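Local coordinates for neutral ceramidase (Pseudomonas aeruginosa, PDB 2ZWS), which hydrolyses the N-acyl bond of ceramide to give sphingosine and a free fatty acid, and also catalyses the reverse synthesis, at residues Arg145-Asn159 with Gly177-Asp189. Numbering follows the deposited sequence. Where two conformers were deposited one is given.
Sequences RLFYGSGELRNASRN and GIDPQMSVLSFVD. Unlike the reference sequence in segment 145-159: S157 (reference Asn).
L146 and F187 form a non-hydrogen-bonded pair between antiparallel strands 145-152 and 181-189, whose axes run at 163°. Their side chains lie alongside one another, L146 CD1 being 3.7 Å from F187 CD2, while L185 CD1 crosses to L146 CB. On this face Y148 has CG anti to its backbone N (chi1 173°), which tilts the ring obliquely toward S183; Y148 OH stands 3.2 Å from S183 OG, a possible hydrogen bond, as the S183 proton has a rival acceptor. The other face carries F147, whose CD2 meets V188 CG2 at 3.8 Å and whose CZ lies 3.6 Å above the guanidinium plane of R145, near its rim; R145 is also salt-bridged to E290. Four hydrogen-bonded pairs, from R145-V188 to G151-M182, fix the register, and L153 N extends the ladder to P180 O at 2.8 Å. Beyond it, I178 CD1 packs on the R158 backbone. S157 OG (not the reference residue) donates to a water that donates to D179 O. N159 ND2 then donates to a lone pair of G177 O at 2.7 Å, with the acceptor only 3° out of the amide plane. R158 is backbone-bonded to S250, the probable nucleophile, consistent with this end lying beside the active site. Within the larger mixed sheet, strand 289-291 flanks 142-152 and strand 194-200 flanks 181-189, while helix 265-286 covers L153, M182 and V184; 157-159 instead pairs antiparallel with 249-251.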
ATOM      1  N   ARG A 145      19.116  -6.433 -17.697  1.00 15.00           N
ATOM      2  CA  ARG A 145      19.231  -5.024 -18.029  1.00 14.57           C
ATOM      3  C   ARG A 145      18.045  -4.287 -17.424  1.00 14.08           C
ATOM      4  O   ARG A 145      16.955  -4.860 -17.217  1.00 14.57           O
ATOM      5  CB  ARG A 145      19.182  -4.849 -19.537  1.00 13.75           C
ATOM      6  CG  ARG A 145      20.334  -5.586 -20.220  1.00 15.96           C
ATOM      7  CD  ARG A 145      20.214  -5.600 -21.730  1.00 17.06           C
ATOM      8  NE  ARG A 145      20.532  -4.323 -22.360  1.00 17.06           N
ATOM      9  CZ  ARG A 145      20.620  -4.147 -23.685  1.00 18.28           C
ATOM     10  NH1 ARG A 145      20.944  -2.964 -24.186  1.00 20.41           N
ATOM     11  NH2 ARG A 145      20.379  -5.169 -24.516  1.00 18.47           N
ATOM     12  N   LEU A 146      18.277  -3.022 -17.145  1.00 14.30           N
ATOM     13  CA  LEU A 146      17.252  -2.123 -16.607  1.00 15.23           C
ATOM     14  C   LEU A 146      16.985  -1.006 -17.604  1.00 14.43           C
ATOM     15  O   LEU A 146      17.919  -0.389 -18.140  1.00 14.68           O
ATOM     16  CB  LEU A 146      17.711  -1.535 -15.270  1.00 15.97           C
ATOM     17  CG  LEU A 146      17.405  -2.287 -13.949  1.00 19.50           C
ATOM     18  CD1 LEU A 146      17.540  -3.775 -14.012  1.00 23.58           C
ATOM     19  CD2 LEU A 146      18.250  -1.751 -12.799  1.00 17.53           C
ATOM     20  N   PHE A 147      15.714  -0.756 -17.856  1.00 13.74           N
ATOM     21  CA  PHE A 147      15.329   0.403 -18.657  1.00 14.19           C
ATOM     22  C   PHE A 147      14.408   1.344 -17.911  1.00 13.53           C
ATOM     23  O   PHE A 147      13.623   0.911 -17.055  1.00 14.44           O
ATOM     24  CB  PHE A 147      14.682  -0.023 -19.979  1.00 14.58           C
ATOM     25  CG  PHE A 147      15.623  -0.729 -20.893  1.00 16.44           C
ATOM     26  CD1 PHE A 147      16.205  -0.043 -21.943  1.00 17.62           C
ATOM     27  CD2 PHE A 147      15.961  -2.057 -20.683  1.00 16.68           C
ATOM     28  CE1 PHE A 147      17.110  -0.702 -22.802  1.00 17.54           C
ATOM     29  CE2 PHE A 147      16.888  -2.718 -21.534  1.00 18.35           C
ATOM     30  CZ  PHE A 147      17.457  -2.019 -22.574  1.00 17.47           C
ATOM     31  N   TYR A 148      14.508   2.612 -18.258  1.00 14.09           N
ATOM     32  CA  TYR A 148      13.661   3.659 -17.678  1.00 13.44           C
ATOM     33  C   TYR A 148      12.874   4.365 -18.794  1.00 13.73           C
ATOM     34  O   TYR A 148      13.410   4.611 -19.881  1.00 14.04           O
ATOM     35  CB  TYR A 148      14.527   4.683 -16.937  1.00 15.30           C
ATOM     36  CG  TYR A 148      13.730   5.871 -16.466  1.00 16.38           C
ATOM     37  CD1 TYR A 148      13.555   6.961 -17.303  1.00 18.81           C
ATOM     38  CD2 TYR A 148      13.127   5.891 -15.207  1.00 19.20           C
ATOM     39  CE1 TYR A 148      12.808   8.038 -16.907  1.00 20.38           C
ATOM     40  CE2 TYR A 148      12.387   6.995 -14.794  1.00 19.52           C
ATOM     41  CZ  TYR A 148      12.244   8.042 -15.655  1.00 19.42           C
ATOM     42  OH  TYR A 148      11.505   9.142 -15.280  1.00 22.42           O
ATOM     43  N   GLY A 149      11.621   4.716 -18.523  1.00 12.76           N
ATOM     44  CA  GLY A 149      10.881   5.586 -19.434  1.00 13.41           C
ATOM     45  C   GLY A 149       9.844   6.365 -18.667  1.00 14.34           C
ATOM     46  O   GLY A 149       9.531   6.026 -17.528  1.00 13.79           O
ATOM     47  N   SER A 150       9.307   7.395 -19.312  1.00 14.57           N
ATOM     48  CA  SER A 150       8.234   8.172 -18.727  1.00 15.71           C
ATOM     49  C   SER A 150       7.235   8.605 -19.799  1.00 15.49           C
ATOM     50  O   SER A 150       7.539   8.560 -21.015  1.00 16.12           O
ATOM     51  CB  SER A 150       8.805   9.364 -17.965  1.00 17.37           C
ATOM     52  OG  SER A 150       9.320  10.339 -18.852  1.00 20.17           O
ATOM     53  N   GLY A 151       6.036   8.965 -19.344  1.00 15.10           N
ATOM     54  CA  GLY A 151       4.988   9.454 -20.242  1.00 15.49           C
ATOM     55  C   GLY A 151       3.900  10.139 -19.459  1.00 16.25           C
ATOM     56  O   GLY A 151       3.885  10.090 -18.232  1.00 17.72           O
ATOM     57  N   GLU A 152       2.976  10.751 -20.189  1.00 16.49           N
ATOM     58  CA  GLU A 152       1.944  11.541 -19.551  0.50 16.19           C
ATOM     59  C   GLU A 152       0.627  10.789 -19.580  1.00 15.92           C
ATOM     60  O   GLU A 152       0.128  10.392 -20.643  1.00 16.73           O
ATOM     61  CB  GLU A 152       1.806  12.923 -20.213  0.50 16.99           C
ATOM     62  CG  GLU A 152       3.027  13.825 -20.018  0.50 18.31           C
ATOM     63  CD  GLU A 152       2.707  15.322 -20.072  0.50 20.30           C
ATOM     64  OE1 GLU A 152       1.604  15.688 -20.524  0.50 21.48           O
ATOM     65  OE2 GLU A 152       3.572  16.134 -19.672  0.50 20.58           O
ATOM     66  N   LEU A 153       0.064  10.594 -18.386  1.00 15.81           N
ATOM     67  CA  LEU A 153      -1.228   9.899 -18.241  1.00 15.82           C
ATOM     68  C   LEU A 153      -2.278  10.953 -17.854  1.00 16.82           C
ATOM     69  O   LEU A 153      -2.222  11.500 -16.753  1.00 16.76           O
ATOM     70  CB  LEU A 153      -1.107   8.773 -17.181  1.00 15.65           C
ATOM     71  CG  LEU A 153      -2.391   8.051 -16.761  1.00 15.59           C
ATOM     72  CD1 LEU A 153      -3.144   7.511 -18.000  1.00 17.31           C
ATOM     73  CD2 LEU A 153      -2.061   6.916 -15.769  1.00 16.37           C
ATOM     74  N   ARG A 154      -3.216  11.235 -18.773  1.00 17.77           N
ATOM     75  CA  ARG A 154      -4.115  12.410 -18.654  1.00 19.28           C
ATOM     76  C   ARG A 154      -5.396  12.303 -17.816  1.00 19.92           C
ATOM     77  O   ARG A 154      -5.775  13.263 -17.131  1.00 21.30           O
ATOM     78  CB  ARG A 154      -4.598  12.862 -20.045  1.00 19.93           C
ATOM     79  CG  ARG A 154      -3.550  13.182 -21.059  1.00 21.07           C
ATOM     80  CD  ARG A 154      -4.206  13.799 -22.313  1.00 19.96           C
ATOM     81  NE  ARG A 154      -5.196  12.951 -22.988  1.00 19.64           N
ATOM     82  CZ  ARG A 154      -4.906  11.937 -23.800  1.00 22.58           C
ATOM     83  NH1 ARG A 154      -3.641  11.614 -24.068  1.00 23.48           N
ATOM     84  NH2 ARG A 154      -5.889  11.246 -24.369  1.00 22.09           N
ATOM     85  N   ASN A 155      -6.070  11.161 -17.936  1.00 17.84           N
ATOM     86  CA  ASN A 155      -7.499  10.979 -17.596  1.00 17.16           C
ATOM     87  C   ASN A 155      -7.724   9.975 -16.429  1.00 16.82           C
ATOM     88  O   ASN A 155      -8.840   9.456 -16.237  1.00 16.28           O
ATOM     89  CB  ASN A 155      -8.175  10.445 -18.871  1.00 18.53           C
ATOM     90  CG  ASN A 155      -9.698  10.493 -18.826  1.00 18.99           C
ATOM     91  OD1 ASN A 155     -10.300  11.486 -18.391  1.00 20.25           O
ATOM     92  ND2 ASN A 155     -10.327   9.428 -19.320  1.00 18.61           N
ATOM     93  N   ALA A 156      -6.676   9.711 -15.658  1.00 15.91           N
ATOM     94  CA  ALA A 156      -6.784   8.736 -14.554  1.00 15.20           C
ATOM     95  C   ALA A 156      -7.000   9.393 -13.178  1.00 15.30           C
ATOM     96  O   ALA A 156      -7.463   8.729 -12.235  1.00 15.84           O
ATOM     97  CB  ALA A 156      -5.549   7.802 -14.533  1.00 16.33           C
ATOM     98  N   SER A 157      -6.655  10.678 -13.055  1.00 15.15           N
ATOM     99  CA  SER A 157      -6.644  11.376 -11.770  1.00 14.99           C
ATOM    100  C   SER A 157      -7.234  12.770 -11.856  1.00 14.35           C
ATOM    101  O   SER A 157      -7.461  13.307 -12.954  1.00 15.42           O
ATOM    102  CB  SER A 157      -5.211  11.500 -11.250  1.00 14.81           C
ATOM    103  OG  SER A 157      -4.410  12.191 -12.197  1.00 15.39           O
ATOM    104  N   ARG A 158      -7.517  13.344 -10.696  1.00 14.26           N
ATOM    105  CA  ARG A 158      -8.000  14.722 -10.621  0.50 15.52           C
ATOM    106  C   ARG A 158      -7.549  15.315  -9.294  1.00 15.74           C
ATOM    107  O   ARG A 158      -7.371  14.581  -8.309  1.00 15.93           O
ATOM    108  CB  ARG A 158      -9.523  14.788 -10.781  0.50 15.46           C
ATOM    109  CG  ARG A 158     -10.309  14.125  -9.656  0.50 15.95           C
ATOM    110  CD  ARG A 158     -11.824  14.335  -9.818  0.50 17.02           C
ATOM    111  NE  ARG A 158     -12.232  15.699  -9.474  0.50 19.08           N
ATOM    112  CZ  ARG A 158     -12.427  16.157  -8.238  0.50 21.30           C
ATOM    113  NH1 ARG A 158     -12.285  15.363  -7.184  0.50 22.92           N
ATOM    114  NH2 ARG A 158     -12.776  17.421  -8.055  0.50 23.44           N
ATOM    115  N   ASN A 159      -7.345  16.627  -9.263  1.00 15.41           N
ATOM    116  CA  ASN A 159      -6.964  17.263  -8.027  1.00 15.65           C
ATOM    117  C   ASN A 159      -8.181  17.490  -7.150  1.00 16.16           C
ATOM    118  O   ASN A 159      -9.157  18.116  -7.577  1.00 16.27           O
ATOM    119  CB  ASN A 159      -6.261  18.605  -8.308  1.00 16.53           C
ATOM    120  CG  ASN A 159      -5.516  19.124  -7.103  1.00 15.65           C
ATOM    121  OD1 ASN A 159      -6.115  19.431  -6.056  1.00 17.03           O
ATOM    122  ND2 ASN A 159      -4.194  19.260  -7.247  1.00 15.58           N
ATOM    123  N   GLY A 177      -3.899  20.896 -12.167  1.00 18.46           N
ATOM    124  CA  GLY A 177      -3.776  20.364 -10.804  1.00 18.20           C
ATOM    125  C   GLY A 177      -3.300  18.916 -10.704  1.00 18.34           C
ATOM    126  O   GLY A 177      -3.178  18.393  -9.598  1.00 18.38           O
ATOM    127  N   ILE A 178      -2.980  18.328 -11.852  1.00 18.20           N
ATOM    128  CA  ILE A 178      -2.613  16.915 -12.019  1.00 19.66           C
ATOM    129  C   ILE A 178      -1.104  16.809 -12.219  1.00 18.48           C
ATOM    130  O   ILE A 178      -0.512  17.667 -12.894  1.00 19.40           O
ATOM    131  CB  ILE A 178      -3.391  16.347 -13.284  1.00 21.09           C
ATOM    132  CG1 ILE A 178      -4.866  16.154 -12.938  1.00 23.17           C
ATOM    133  CG2 ILE A 178      -2.811  15.115 -13.897  1.00 21.92           C
ATOM    134  CD1 ILE A 178      -5.034  15.559 -11.642  1.00 28.28           C
ATOM    135  N   ASP A 179      -0.483  15.777 -11.635  1.00 17.01           N
ATOM    136  CA  ASP A 179       0.854  15.411 -12.051  1.00 16.27           C
ATOM    137  C   ASP A 179       0.681  14.236 -13.011  1.00 16.05           C
ATOM    138  O   ASP A 179       0.336  13.122 -12.591  1.00 15.67           O
ATOM    139  CB  ASP A 179       1.743  15.027 -10.857  1.00 15.88           C
ATOM    140  CG  ASP A 179       3.127  14.561 -11.283  1.00 15.45           C
ATOM    141  OD1 ASP A 179       3.424  14.530 -12.506  1.00 16.45           O
ATOM    142  OD2 ASP A 179       3.919  14.219 -10.386  1.00 17.07           O
ATOM    143  N   PRO A 180       0.829  14.474 -14.319  1.00 15.92           N
ATOM    144  CA  PRO A 180       0.462  13.434 -15.260  1.00 16.51           C
ATOM    145  C   PRO A 180       1.611  12.450 -15.472  1.00 16.17           C
ATOM    146  O   PRO A 180       1.465  11.475 -16.188  1.00 16.75           O
ATOM    147  CB  PRO A 180       0.194  14.225 -16.536  1.00 17.40           C
ATOM    148  CG  PRO A 180       1.195  15.299 -16.471  1.00 17.38           C
ATOM    149  CD  PRO A 180       1.306  15.688 -15.004  1.00 16.42           C
ATOM    150  N   GLN A 181       2.753  12.698 -14.834  1.00 15.24           N
ATOM    151  CA  GLN A 181       3.918  11.873 -15.155  1.00 14.62           C
ATOM    152  C   GLN A 181       3.853  10.484 -14.545  1.00 14.18           C
ATOM    153  O   GLN A 181       3.765  10.341 -13.320  1.00 14.83           O
ATOM    154  CB  GLN A 181       5.228  12.546 -14.742  1.00 13.87           C
ATOM    155  CG  GLN A 181       6.446  11.725 -15.214  1.00 16.73           C
ATOM    156  CD  GLN A 181       7.739  12.513 -15.109  1.00 20.25           C
ATOM    157  OE1 GLN A 181       8.227  13.084 -16.100  1.00 24.02           O
ATOM    158  NE2 GLN A 181       8.279  12.577 -13.919  1.00 20.74           N
ATOM    159  N   MET A 182       3.906   9.478 -15.416  1.00 13.40           N
ATOM    160  CA  MET A 182       4.202   8.126 -14.990  1.00 13.67           C
ATOM    161  C   MET A 182       5.632   7.753 -15.414  1.00 13.36           C
ATOM    162  O   MET A 182       6.027   7.973 -16.569  1.00 13.69           O
ATOM    163  CB  MET A 182       3.216   7.131 -15.604  1.00 13.80           C
ATOM    164  CG  MET A 182       3.555   5.674 -15.244  1.00 14.88           C
ATOM    165  SD  MET A 182       2.387   4.489 -15.904  1.00 15.91           S
ATOM    166  CE  MET A 182       0.967   4.758 -14.805  1.00 17.25           C
ATOM    167  N   SER A 183       6.397   7.175 -14.491  1.00 12.82           N
ATOM    168  CA  SER A 183       7.741   6.666 -14.769  1.00 12.75           C
ATOM    169  C   SER A 183       7.692   5.153 -14.628  1.00 11.52           C
ATOM    170  O   SER A 183       6.969   4.621 -13.778  1.00 11.91           O
ATOM    171  CB  SER A 183       8.739   7.216 -13.730  1.00 12.96           C
ATOM    172  OG  SER A 183       8.763   8.644 -13.747  1.00 18.12           O
ATOM    173  N   VAL A 184       8.461   4.447 -15.457  1.00 11.38           N
ATOM    174  CA  VAL A 184       8.534   2.986 -15.366  1.00 12.26           C
ATOM    175  C   VAL A 184       9.979   2.534 -15.376  1.00 12.87           C
ATOM    176  O   VAL A 184      10.746   2.920 -16.264  1.00 12.73           O
ATOM    177  CB  VAL A 184       7.735   2.273 -16.509  1.00 12.52           C
ATOM    178  CG1 VAL A 184       7.814   0.727 -16.364  1.00 10.30           C
ATOM    179  CG2 VAL A 184       6.288   2.749 -16.544  1.00 14.63           C
ATOM    180  N   LEU A 185      10.339   1.733 -14.362  1.00 12.65           N
ATOM    181  CA  LEU A 185      11.603   0.978 -14.364  1.00 12.72           C
ATOM    182  C   LEU A 185      11.288  -0.465 -14.778  1.00 13.63           C
ATOM    183  O   LEU A 185      10.546  -1.177 -14.084  1.00 12.07           O
ATOM    184  CB  LEU A 185      12.278   0.999 -12.981  1.00 13.11           C
ATOM    185  CG  LEU A 185      13.647   0.295 -12.844  1.00 13.13           C
ATOM    186  CD1 LEU A 185      14.703   0.886 -13.755  1.00 13.49           C
ATOM    187  CD2 LEU A 185      14.140   0.378 -11.414  1.00 12.66           C
ATOM    188  N   SER A 186      11.834  -0.872 -15.933  1.00 13.09           N
ATOM    189  CA  SER A 186      11.582  -2.217 -16.397  0.50 13.19           C
ATOM    190  C   SER A 186      12.798  -3.090 -16.222  1.00 12.78           C
ATOM    191  O   SER A 186      13.949  -2.624 -16.304  1.00 12.44           O
ATOM    192  CB  SER A 186      11.080  -2.223 -17.837  0.50 13.74           C
ATOM    193  OG  SER A 186      11.931  -1.457 -18.667  0.50 14.35           O
ATOM    194  N   PHE A 187      12.507  -4.362 -15.944  1.00 12.16           N
ATOM    195  CA  PHE A 187      13.512  -5.363 -15.666  1.00 12.48           C
ATOM    196  C   PHE A 187      13.511  -6.374 -16.800  1.00 13.47           C
ATOM    197  O   PHE A 187      12.555  -7.147 -16.958  1.00 13.16           O
ATOM    198  CB  PHE A 187      13.222  -6.039 -14.335  1.00 13.11           C
ATOM    199  CG  PHE A 187      13.277  -5.108 -13.168  1.00 11.21           C
ATOM    200  CD1 PHE A 187      12.203  -4.256 -12.881  1.00 14.54           C
ATOM    201  CD2 PHE A 187      14.417  -5.040 -12.376  1.00 13.41           C
ATOM    202  CE1 PHE A 187      12.254  -3.368 -11.792  1.00 15.22           C
ATOM    203  CE2 PHE A 187      14.472  -4.177 -11.264  1.00 13.93           C
ATOM    204  CZ  PHE A 187      13.398  -3.324 -10.990  1.00 13.94           C
ATOM    205  N   VAL A 188      14.590  -6.357 -17.576  1.00 13.28           N
ATOM    206  CA  VAL A 188      14.651  -7.151 -18.820  1.00 13.99           C
ATOM    207  C   VAL A 188      15.668  -8.270 -18.613  1.00 14.38           C
ATOM    208  O   VAL A 188      16.817  -8.014 -18.225  1.00 14.90           O
ATOM    209  CB  VAL A 188      14.995  -6.246 -20.038  1.00 14.54           C
ATOM    210  CG1 VAL A 188      15.262  -7.072 -21.314  1.00 15.12           C
ATOM    211  CG2 VAL A 188      13.886  -5.207 -20.288  1.00 14.63           C
ATOM    212  N   ASP A 189      15.248  -9.514 -18.837  1.00 14.77           N
ATOM    213  CA  ASP A 189      16.109 -10.657 -18.583  1.00 15.33           C
ATOM    214  C   ASP A 189      17.114 -10.926 -19.726  1.00 15.57           C
ATOM    215  O   ASP A 189      17.115 -10.236 -20.754  1.00 16.08           O
ATOM    216  CB  ASP A 189      15.269 -11.889 -18.227  1.00 15.52           C
ATOM    217  CG  ASP A 189      14.469 -12.431 -19.401  1.00 17.61           C
ATOM    218  OD1 ASP A 189      14.762 -12.091 -20.583  1.00 16.13           O
ATOM    219  OD2 ASP A 189      13.548 -13.241 -19.126  1.00 19.67           O
TER
HETATM  220  O   HOH W   1       6.703  12.453 -19.031  1.00 26.06           O
HETATM  221  O   HOH W   2      -1.906  12.295 -11.264  1.00 14.37           O